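Local coordinates for putative uncharacterized protein (Coprinopsis cinerea, PDB 3W9A) that is the catalytic domain of a fungal glycoside hydrolase of family 131, with a beta-jelly-roll fold, and probably cleaves beta-glucans, at residues A[7-12]-A[28-33]; A[81-86]-A[199-204]. One frame throughout, in Å; residues are numbered along the deposited sequence.

Contact 1 joins the loop 7-12 to strand 30-34 at its start and is partly buried, its centre about 13 Å from the centre of the chain. Contact 2 lies deeper, its centre about 8 Å from that of the chain, and all its touching residues are buried. The two share one sheet of the jelly roll: strands 30-34 and 77-83 are neighbours in it, and Gln31 N lies 2.7 Å from Ile82 O, a probable hydrogen bond. Their chemistry differs with place. Contact 1 is made by tyrosine hydroxyls, a bridging water and an aromatic cluster. Contact 2 is a backbone-paired bridge between strands, with a CH-pi contact beside it.

Contact 1 (A[7-12]-A[28-33])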
ATOM      1  N   GLY A   7      -1.019 -10.223   4.316  1.00 11.75           N
ATOM      2  CA  GLY A   7      -2.120  -9.389   3.823  1.00 11.29           C
ATOM      3  C   GLY A   7      -2.797  -9.916   2.572  1.00 11.28           C
ATOM      4  O   GLY A   7      -3.470  -9.155   1.855  1.00 11.33           O
ATOM      5  N   SER A   8      -2.627 -11.209   2.293  1.00 11.43           N
ATOM      6  CA  SER A   8      -3.322 -11.859   1.186  1.00 11.50           C
ATOM      7  C   SER A   8      -4.791 -11.487   1.245  1.00 11.26           C
ATOM      8  O   SER A   8      -5.355 -11.401   2.328  1.00 11.29           O
ATOM      9  CB  SER A   8      -3.204 -13.380   1.304  1.00 11.64           C
ATOM     10  OG  SER A   8      -4.167 -14.003   0.472  1.00 11.72           O
ATOM     11  N   PHE A   9      -5.407 -11.252   0.090  1.00 11.62           N
ATOM     12  CA  PHE A   9      -6.833 -10.993   0.036  1.00 11.81           C
ATOM     13  C   PHE A   9      -7.616 -12.277  -0.279  1.00 12.45           C
ATOM     14  O   PHE A   9      -8.825 -12.214  -0.557  1.00 12.44           O
ATOM     15  CB  PHE A   9      -7.149  -9.892  -0.990  1.00 11.63           C
ATOM     16  CG  PHE A   9      -6.582  -8.556  -0.624  1.00 11.45           C
ATOM     17  CD1 PHE A   9      -7.041  -7.880   0.488  1.00 11.38           C
ATOM     18  CD2 PHE A   9      -5.573  -7.975  -1.382  1.00 11.40           C
ATOM     19  CE1 PHE A   9      -6.510  -6.653   0.845  1.00 11.47           C
ATOM     20  CE2 PHE A   9      -5.049  -6.742  -1.032  1.00 11.41           C
ATOM     21  CZ  PHE A   9      -5.511  -6.085   0.087  1.00 11.29           C
ATOM     22  N   ASN A  10      -6.960 -13.448  -0.212  1.00 12.42           N
ATOM     23  CA  ASN A  10      -7.648 -14.684  -0.624  1.00 12.69           C
ATOM     24  C   ASN A  10      -8.936 -14.946   0.181  1.00 12.63           C
ATOM     25  O   ASN A  10      -9.852 -15.551  -0.333  1.00 12.67           O
ATOM     26  CB  ASN A  10      -6.731 -15.910  -0.544  1.00 12.53           C
ATOM     27  CG  ASN A  10      -5.672 -15.926  -1.618  1.00 12.51           C
ATOM     28  OD1 ASN A  10      -5.741 -15.165  -2.591  1.00 12.01           O
ATOM     29  ND2 ASN A  10      -4.670 -16.800  -1.444  1.00 12.28           N
ATOM     30  N   ASN A  11      -8.998 -14.499   1.430  1.00 13.01           N
ATOM     31  CA  ASN A  11     -10.179 -14.736   2.266  1.00 13.18           C
ATOM     32  C   ASN A  11     -11.153 -13.581   2.209  1.00 13.24           C
ATOM     33  O   ASN A  11     -12.203 -13.629   2.836  1.00 13.78           O
ATOM     34  CB  ASN A  11      -9.778 -14.990   3.717  1.00 13.13           C
ATOM     35  CG  ASN A  11      -9.117 -16.332   3.902  1.00 13.27           C
ATOM     36  OD1 ASN A  11      -9.000 -17.117   2.962  1.00 12.98           O
ATOM     37  ND2 ASN A  11      -8.673 -16.606   5.120  1.00 13.42           N
ATOM     38  N   TYR A  12     -10.809 -12.548   1.447  1.00 13.02           N
ATOM     39  CA  TYR A  12     -11.678 -11.386   1.322  1.00 13.26           C
ATOM     40  C   TYR A  12     -12.334 -11.451  -0.039  1.00 13.93           C
ATOM     41  O   TYR A  12     -11.730 -11.085  -1.038  1.00 13.21           O
ATOM     42  CB  TYR A  12     -10.896 -10.079   1.545  1.00 12.11           C
ATOM     43  CG  TYR A  12     -10.463  -9.910   2.983  1.00 11.56           C
ATOM     44  CD1 TYR A  12     -11.254  -9.210   3.904  1.00 11.45           C
ATOM     45  CD2 TYR A  12      -9.278 -10.481   3.442  1.00 11.06           C
ATOM     46  CE1 TYR A  12     -10.841  -9.052   5.228  1.00 11.27           C
ATOM     47  CE2 TYR A  12      -8.873 -10.337   4.759  1.00 11.17           C
ATOM     48  CZ  TYR A  12      -9.646  -9.633   5.650  1.00 11.20           C
ATOM     49  OH  TYR A  12      -9.208  -9.525   6.965  1.00 11.68           O
ATOM     50  N   GLY A  28      -9.634 -11.421  11.397  1.00 12.28           N
ATOM     51  CA  GLY A  28      -9.011 -11.320  10.089  1.00 11.80           C
ATOM     52  C   GLY A  28      -7.659 -10.643  10.162  1.00 11.48           C
ATOM     53  O   GLY A  28      -7.039 -10.557  11.224  1.00 10.92           O
ATOM     54  N   THR A  29      -7.201 -10.153   9.019  1.00 11.07           N
ATOM     55  CA  THR A  29      -5.866  -9.581   8.930  1.00 10.94           C
ATOM     56  C   THR A  29      -5.811  -8.065   8.733  1.00 10.41           C
ATOM     57  O   THR A  29      -4.739  -7.503   8.676  1.00 10.89           O
ATOM     58  CB  THR A  29      -5.118 -10.248   7.768  1.00 10.82           C
ATOM     59  OG1 THR A  29      -6.008 -10.367   6.649  1.00 10.72           O
ATOM     60  CG2 THR A  29      -4.609 -11.655   8.196  1.00 10.74           C
ATOM     61  N   TYR A  30      -6.955  -7.416   8.620  1.00 10.25           N
ATOM     62  CA  TYR A  30      -7.018  -5.979   8.324  1.00 10.11           C
ATOM     63  C   TYR A  30      -8.018  -5.242   9.205  1.00 10.10           C
ATOM     64  O   TYR A  30      -9.170  -5.658   9.322  1.00 10.39           O
ATOM     65  CB  TYR A  30      -7.451  -5.772   6.879  1.00  9.90           C
ATOM     66  CG  TYR A  30      -6.394  -6.034   5.840  1.00  9.73           C
ATOM     67  CD1 TYR A  30      -5.421  -5.080   5.557  1.00  9.76           C
ATOM     68  CD2 TYR A  30      -6.391  -7.203   5.096  1.00  9.66           C
ATOM     69  CE1 TYR A  30      -4.460  -5.302   4.570  1.00  9.66           C
ATOM     70  CE2 TYR A  30      -5.433  -7.422   4.109  1.00  9.44           C
ATOM     71  CZ  TYR A  30      -4.481  -6.461   3.852  1.00  9.30           C
ATOM     72  OH  TYR A  30      -3.529  -6.655   2.888  1.00  9.03           O
ATOM     73  N   GLN A  31      -7.573  -4.126   9.780  1.00  9.92           N
ATOM     74  CA  GLN A  31      -8.451  -3.213  10.510  1.00  9.68           C
ATOM     75  C   GLN A  31      -9.098  -2.273   9.505  1.00  9.71           C
ATOM     76  O   GLN A  31      -8.439  -1.755   8.611  1.00  9.53           O
ATOM     77  CB  GLN A  31      -7.692  -2.402  11.519  1.00  9.59           C
ATOM     78  CG  GLN A  31      -6.783  -3.206  12.418  1.00  9.68           C
ATOM     79  CD  GLN A  31      -6.140  -2.377  13.497  1.00  9.71           C
ATOM     80  OE1 GLN A  31      -5.862  -1.194  13.321  1.00  9.95           O
ATOM     81  NE2 GLN A  31      -5.862  -3.007  14.608  1.00  9.91           N
ATOM     82  N   TRP A  32     -10.389  -2.049   9.668  1.00  9.47           N
ATOM     83  CA  TRP A  32     -11.123  -1.269   8.688  1.00  9.57           C
ATOM     84  C   TRP A  32     -11.980  -0.264   9.468  1.00  9.45           C
ATOM     85  O   TRP A  32     -13.062  -0.599   9.964  1.00  9.26           O
ATOM     86  CB  TRP A  32     -11.944  -2.205   7.832  1.00  9.34           C
ATOM     87  CG  TRP A  32     -12.893  -1.568   6.852  1.00  9.26           C
ATOM     88  CD1 TRP A  32     -14.183  -1.914   6.638  1.00  9.23           C
ATOM     89  CD2 TRP A  32     -12.609  -0.485   5.970  1.00  9.09           C
ATOM     90  NE1 TRP A  32     -14.733  -1.117   5.670  1.00  9.51           N
ATOM     91  CE2 TRP A  32     -13.777  -0.236   5.233  1.00  9.09           C
ATOM     92  CE3 TRP A  32     -11.458   0.277   5.701  1.00  8.89           C
ATOM     93  CZ2 TRP A  32     -13.852   0.756   4.265  1.00  9.12           C
ATOM     94  CZ3 TRP A  32     -11.529   1.263   4.713  1.00  8.84           C
ATOM     95  CH2 TRP A  32     -12.708   1.490   4.010  1.00  8.85           C
ATOM     96  N   TYR A  33     -11.418   0.925   9.649  1.00  9.37           N
ATOM     97  CA  TYR A  33     -12.100   2.037  10.341  1.00  9.22           C
ATOM     98  C   TYR A  33     -11.789   3.418   9.749  1.00  9.43           C
ATOM     99  O   TYR A  33     -12.522   4.346  10.006  1.00  9.28           O
ATOM    100  CB  TYR A  33     -11.787   2.038  11.842  1.00  9.03           C
ATOM    101  CG  TYR A  33     -10.337   2.294  12.193  1.00  8.74           C
ATOM    102  CD1 TYR A  33      -9.886   3.569  12.498  1.00  8.48           C
ATOM    103  CD2 TYR A  33      -9.418   1.256  12.208  1.00  8.54           C
ATOM    104  CE1 TYR A  33      -8.548   3.805  12.820  1.00  8.69           C
ATOM    105  CE2 TYR A  33      -8.085   1.478  12.528  1.00  8.47           C
ATOM    106  CZ  TYR A  33      -7.646   2.749  12.825  1.00  8.55           C
ATOM    107  OH  TYR A  33      -6.307   2.945  13.137  1.00  8.59           O
TER
HETATM  108  O   HOH W   1      -4.590 -11.813   4.892  1.00  7.27           O
HETATM  109  O   HOH W   2     -10.041  -8.335   8.890  1.00 13.26           O
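Tyr12 and Tyr30 both hold CG anti to their own carbonyl carbon (chi1 -70° and -76°), which sets each ring beside its own backbone N. The two rings then meet across the contact as an offset edge-to-face pair. The edge of Tyr30 is directed at the face of Tyr12, and the planes stand at 77°. The closest carbons are Tyr12 CE2 and Tyr30 CD2, 4.0 Å apart. Phe9 meets Tyr30 differently. Its plane is nearly parallel to that of Tyr30, but the rings are slid apart and barely overlap, with Phe9 CE1 touching Tyr30 CE2 at 3.5 Å. Phe18 of helix 15-18 stacks on Tyr12 and extends the cluster.

The hydroxyls grip backbone. Tyr30 OH donates to Gly7 O at 2.7 Å, in the carbonyl plane and on a lone pair. Gly7 O also sits over the centre of the Phe9 ring. Tyr12 OH accepts from Thr29 N at 2.9 Å. A water takes a hydrogen bond from Thr29 OG1 and gives one to Ser8 O, each at 2.7 Å. On the loop itself, Ser8 OG accepts from Asn10 N in an ST turn and also bonds Glu58. A type I turn follows from Phe9 to Tyr12.

The contact thus fastens an irregular loop to the start of a strand. Tyr30 OH, Tyr12 OH and one water satisfy Gly7 O, Thr29 N and Ser8 O, with the aromatic cluster of Phe9, Tyr12 and Tyr30 beside these bonds. The loop is therefore held by side chains and not by strand pairing.

Contact 2 (A[81-86]-A[199-204]); sequences LIPQTN and FHVGVL
Leu81 and Val201 form an antiparallel hydrogen-bonded pair, the single beta bridge between 81-86 and 199-204. The bond from Leu81 N to Val201 O is 2.9 Å long and nearly straight at hydrogen (169°), though the donor lies well above the carbonyl plane. Val201 N returns a bond to Leu81 O at 2.7 Å. His200 CA adds a CA-H...O contact to the same oxygen. The side chains of Leu81 and Val201 lie on one face of the sheet, with Leu81 CB 4.4 Å from Val201 CB.

Beyond the bridge the contact is mostly packing. The side chain of Ile82 runs alongside His200, pointing the same way. Its CD1 sits over the centre of the imidazole face, 3.5 Å from the ring centroid, in a CH-pi contact. Ile82 CD1 also lies 3.3 Å from Phe199 O, and Ile82 CA makes a CA-H...O contact of 3.4 Å with Phe199 O. Pro83 CD packs against Phe199 CB at 4.1 Å, and Pro83 CG lies at the edge of the Phe199 ring. With an alanine here in place of Ile82, the imidazole face would probably lose the methyl that covers it, and a gap would probably open where CD1 now meets Phe199 O.

The ring has further holds. His200 ND1 bonds Glu80, Phe118 stacks on the imidazole, and NE2 bonds a glycerol that may mark a pocket.

The axes of the short segments 81-83 and 199-201 approach to 4.7 Å, with N-to-C directions 130° apart. The chain turns a corner at Gly202, whose backbone angles would jam a CB against the carbonyl O of Val201. Strand 77-83 pairs with 30-34 as well as with 203-205, while 199-201 pairs with 114-119.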
ATOM      1  N   LEU A  81      -6.750   0.696   5.030  1.00 10.23           N
ATOM      2  CA  LEU A  81      -6.765  -0.426   5.973  1.00 10.12           C
ATOM      3  C   LEU A  81      -5.473  -0.426   6.752  1.00  9.93           C
ATOM      4  O   LEU A  81      -4.493   0.186   6.325  1.00  9.27           O
ATOM      5  CB  LEU A  81      -6.891  -1.739   5.201  1.00 10.27           C
ATOM      6  CG  LEU A  81      -8.185  -1.928   4.408  1.00 10.32           C
ATOM      7  CD1 LEU A  81      -7.927  -2.760   3.158  1.00 10.54           C
ATOM      8  CD2 LEU A  81      -9.274  -2.559   5.267  1.00 10.48           C
ATOM      9  N   ILE A  82      -5.468  -1.120   7.883  1.00  9.80           N
ATOM     10  CA  ILE A  82      -4.284  -1.258   8.719  1.00  9.79           C
ATOM     11  C   ILE A  82      -4.093  -2.736   9.034  1.00  9.70           C
ATOM     12  O   ILE A  82      -5.067  -3.458   9.218  1.00  9.29           O
ATOM     13  CB  ILE A  82      -4.424  -0.529  10.066  1.00 10.31           C
ATOM     14  CG1 ILE A  82      -4.898   0.925   9.887  1.00 11.11           C
ATOM     15  CG2 ILE A  82      -3.135  -0.611  10.879  1.00  9.94           C
ATOM     16  CD1 ILE A  82      -3.858   1.870   9.338  1.00 11.48           C
ATOM     17  N   PRO A  83      -2.844  -3.207   9.045  1.00  9.71           N
ATOM     18  CA  PRO A  83      -2.658  -4.602   9.414  1.00  9.77           C
ATOM     19  C   PRO A  83      -3.201  -4.898  10.795  1.00  9.71           C
ATOM     20  O   PRO A  83      -3.004  -4.106  11.713  1.00  9.60           O
ATOM     21  CB  PRO A  83      -1.141  -4.766   9.404  1.00  9.66           C
ATOM     22  CG  PRO A  83      -0.682  -3.781   8.386  1.00  9.75           C
ATOM     23  CD  PRO A  83      -1.590  -2.593   8.589  1.00  9.62           C
ATOM     24  N   GLN A  84      -3.897  -6.020  10.916  1.00  9.84           N
ATOM     25  CA  GLN A  84      -4.302  -6.563  12.204  1.00 10.00           C
ATOM     26  C   GLN A  84      -3.384  -7.732  12.518  1.00 10.07           C
ATOM     27  O   GLN A  84      -3.382  -8.722  11.784  1.00 10.08           O
ATOM     28  CB  GLN A  84      -5.748  -7.054  12.149  1.00 10.29           C
ATOM     29  CG  GLN A  84      -6.242  -7.731  13.435  1.00 10.42           C
ATOM     30  CD  GLN A  84      -6.387  -6.747  14.579  1.00 10.66           C
ATOM     31  OE1 GLN A  84      -7.165  -5.800  14.508  1.00 10.97           O
ATOM     32  NE2 GLN A  84      -5.688  -7.007  15.665  1.00 11.14           N
ATOM     33  N   THR A  85      -2.607  -7.611  13.597  1.00 10.20           N
ATOM     34  CA  THR A  85      -1.690  -8.666  14.041  1.00 10.24           C
ATOM     35  C   THR A  85      -1.323  -8.462  15.490  1.00 10.55           C
ATOM     36  O   THR A  85      -1.381  -7.344  15.983  1.00 10.25           O
ATOM     37  CB  THR A  85      -0.382  -8.674  13.210  1.00 10.41           C
ATOM     38  OG1 THR A  85       0.498  -9.685  13.692  1.00 10.25           O
ATOM     39  CG2 THR A  85       0.336  -7.328  13.261  1.00 10.39           C
ATOM     40  N   ASN A  86      -0.939  -9.546  16.168  1.00 11.23           N
ATOM     41  CA  ASN A  86      -0.337  -9.462  17.499  1.00 11.54           C
ATOM     42  C   ASN A  86       1.176  -9.461  17.444  1.00 11.28           C
ATOM     43  O   ASN A  86       1.821  -9.297  18.468  1.00 11.49           O
ATOM     44  CB  ASN A  86      -0.758 -10.640  18.368  1.00 12.39           C
ATOM     45  CG  ASN A  86      -2.225 -10.599  18.735  1.00 13.12           C
ATOM     46  OD1 ASN A  86      -2.906  -9.560  18.640  1.00 12.74           O
ATOM     47  ND2 ASN A  86      -2.725 -11.741  19.166  1.00 14.41           N
ATOM     48  N   PHE A 199       0.467   1.190   9.923  1.00 10.78           N
ATOM     49  CA  PHE A 199       0.789   1.180   8.519  1.00 10.83           C
ATOM     50  C   PHE A 199      -0.493   1.207   7.677  1.00 10.95           C
ATOM     51  O   PHE A 199      -1.372   0.342   7.818  1.00 11.48           O
ATOM     52  CB  PHE A 199       1.646  -0.030   8.181  1.00 10.69           C
ATOM     53  CG  PHE A 199       2.098  -0.053   6.747  1.00 10.70           C
ATOM     54  CD1 PHE A 199       2.986   0.913   6.274  1.00 10.70           C
ATOM     55  CD2 PHE A 199       1.636  -1.014   5.869  1.00 10.58           C
ATOM     56  CE1 PHE A 199       3.389   0.909   4.960  1.00 10.56           C
ATOM     57  CE2 PHE A 199       2.045  -1.018   4.541  1.00 10.66           C
ATOM     58  CZ  PHE A 199       2.927  -0.052   4.091  1.00 10.57           C
ATOM     59  N   HIS A 200      -0.594   2.200   6.803  1.00 11.01           N
ATOM     60  CA  HIS A 200      -1.839   2.511   6.113  1.00 10.94           C
ATOM     61  C   HIS A 200      -1.831   1.929   4.725  1.00 11.30           C
ATOM     62  O   HIS A 200      -1.192   2.464   3.820  1.00 10.99           O
ATOM     63  CB  HIS A 200      -2.070   4.024   6.085  1.00 10.75           C
ATOM     64  CG  HIS A 200      -2.281   4.604   7.451  1.00 10.69           C
ATOM     65  ND1 HIS A 200      -3.410   5.320   7.802  1.00 10.47           N
ATOM     66  CD2 HIS A 200      -1.534   4.506   8.576  1.00 10.23           C
ATOM     67  CE1 HIS A 200      -3.315   5.683   9.065  1.00 10.30           C
ATOM     68  NE2 HIS A 200      -2.189   5.199   9.557  1.00 10.13           N
ATOM     69  N   VAL A 201      -2.526   0.804   4.577  1.00 11.06           N
ATOM     70  CA  VAL A 201      -2.651   0.167   3.287  1.00 11.27           C
ATOM     71  C   VAL A 201      -3.809   0.851   2.563  1.00 11.00           C
ATOM     72  O   VAL A 201      -4.965   0.486   2.738  1.00 10.98           O
ATOM     73  CB  VAL A 201      -2.914  -1.340   3.420  1.00 11.08           C
ATOM     74  CG1 VAL A 201      -3.112  -1.970   2.057  1.00 11.21           C
ATOM     75  CG2 VAL A 201      -1.764  -2.020   4.159  1.00 11.23           C
ATOM     76  N   GLY A 202      -3.487   1.849   1.760  1.00 10.97           N
ATOM     77  CA  GLY A 202      -4.503   2.658   1.104  1.00 10.87           C
ATOM     78  C   GLY A 202      -4.027   4.040   0.711  1.00 11.00           C
ATOM     79  O   GLY A 202      -2.830   4.256   0.490  1.00 11.02           O
ATOM     80  N   VAL A 203      -4.978   4.972   0.629  1.00 10.99           N
ATOM     81  CA  VAL A 203      -4.748   6.262  -0.024  1.00 11.30           C
ATOM     82  C   VAL A 203      -5.373   7.395   0.735  1.00 10.95           C
ATOM     83  O   VAL A 203      -6.537   7.306   1.140  1.00 11.03           O
ATOM     84  CB  VAL A 203      -5.388   6.305  -1.425  1.00 11.56           C
ATOM     85  CG1 VAL A 203      -5.000   7.589  -2.144  1.00 11.93           C
ATOM     86  CG2 VAL A 203      -4.960   5.100  -2.227  1.00 11.79           C
ATOM     87  N   LEU A 204      -4.589   8.453   0.910  1.00 11.17           N
ATOM     88  CA  LEU A 204      -5.063   9.722   1.401  1.00 11.27           C
ATOM     89  C   LEU A 204      -4.836  10.730   0.309  1.00 11.61           C
ATOM     90  O   LEU A 204      -3.743  10.772  -0.284  1.00 11.57           O
ATOM     91  CB  LEU A 204      -4.301  10.136   2.669  1.00 11.59           C
ATOM     92  CG  LEU A 204      -4.586  11.509   3.308  1.00 11.59           C
ATOM     93  CD1 LEU A 204      -4.244  11.416   4.784  1.00 11.76           C
ATOM     94  CD2 LEU A 204      -3.783  12.642   2.671  1.00 11.78           C
TER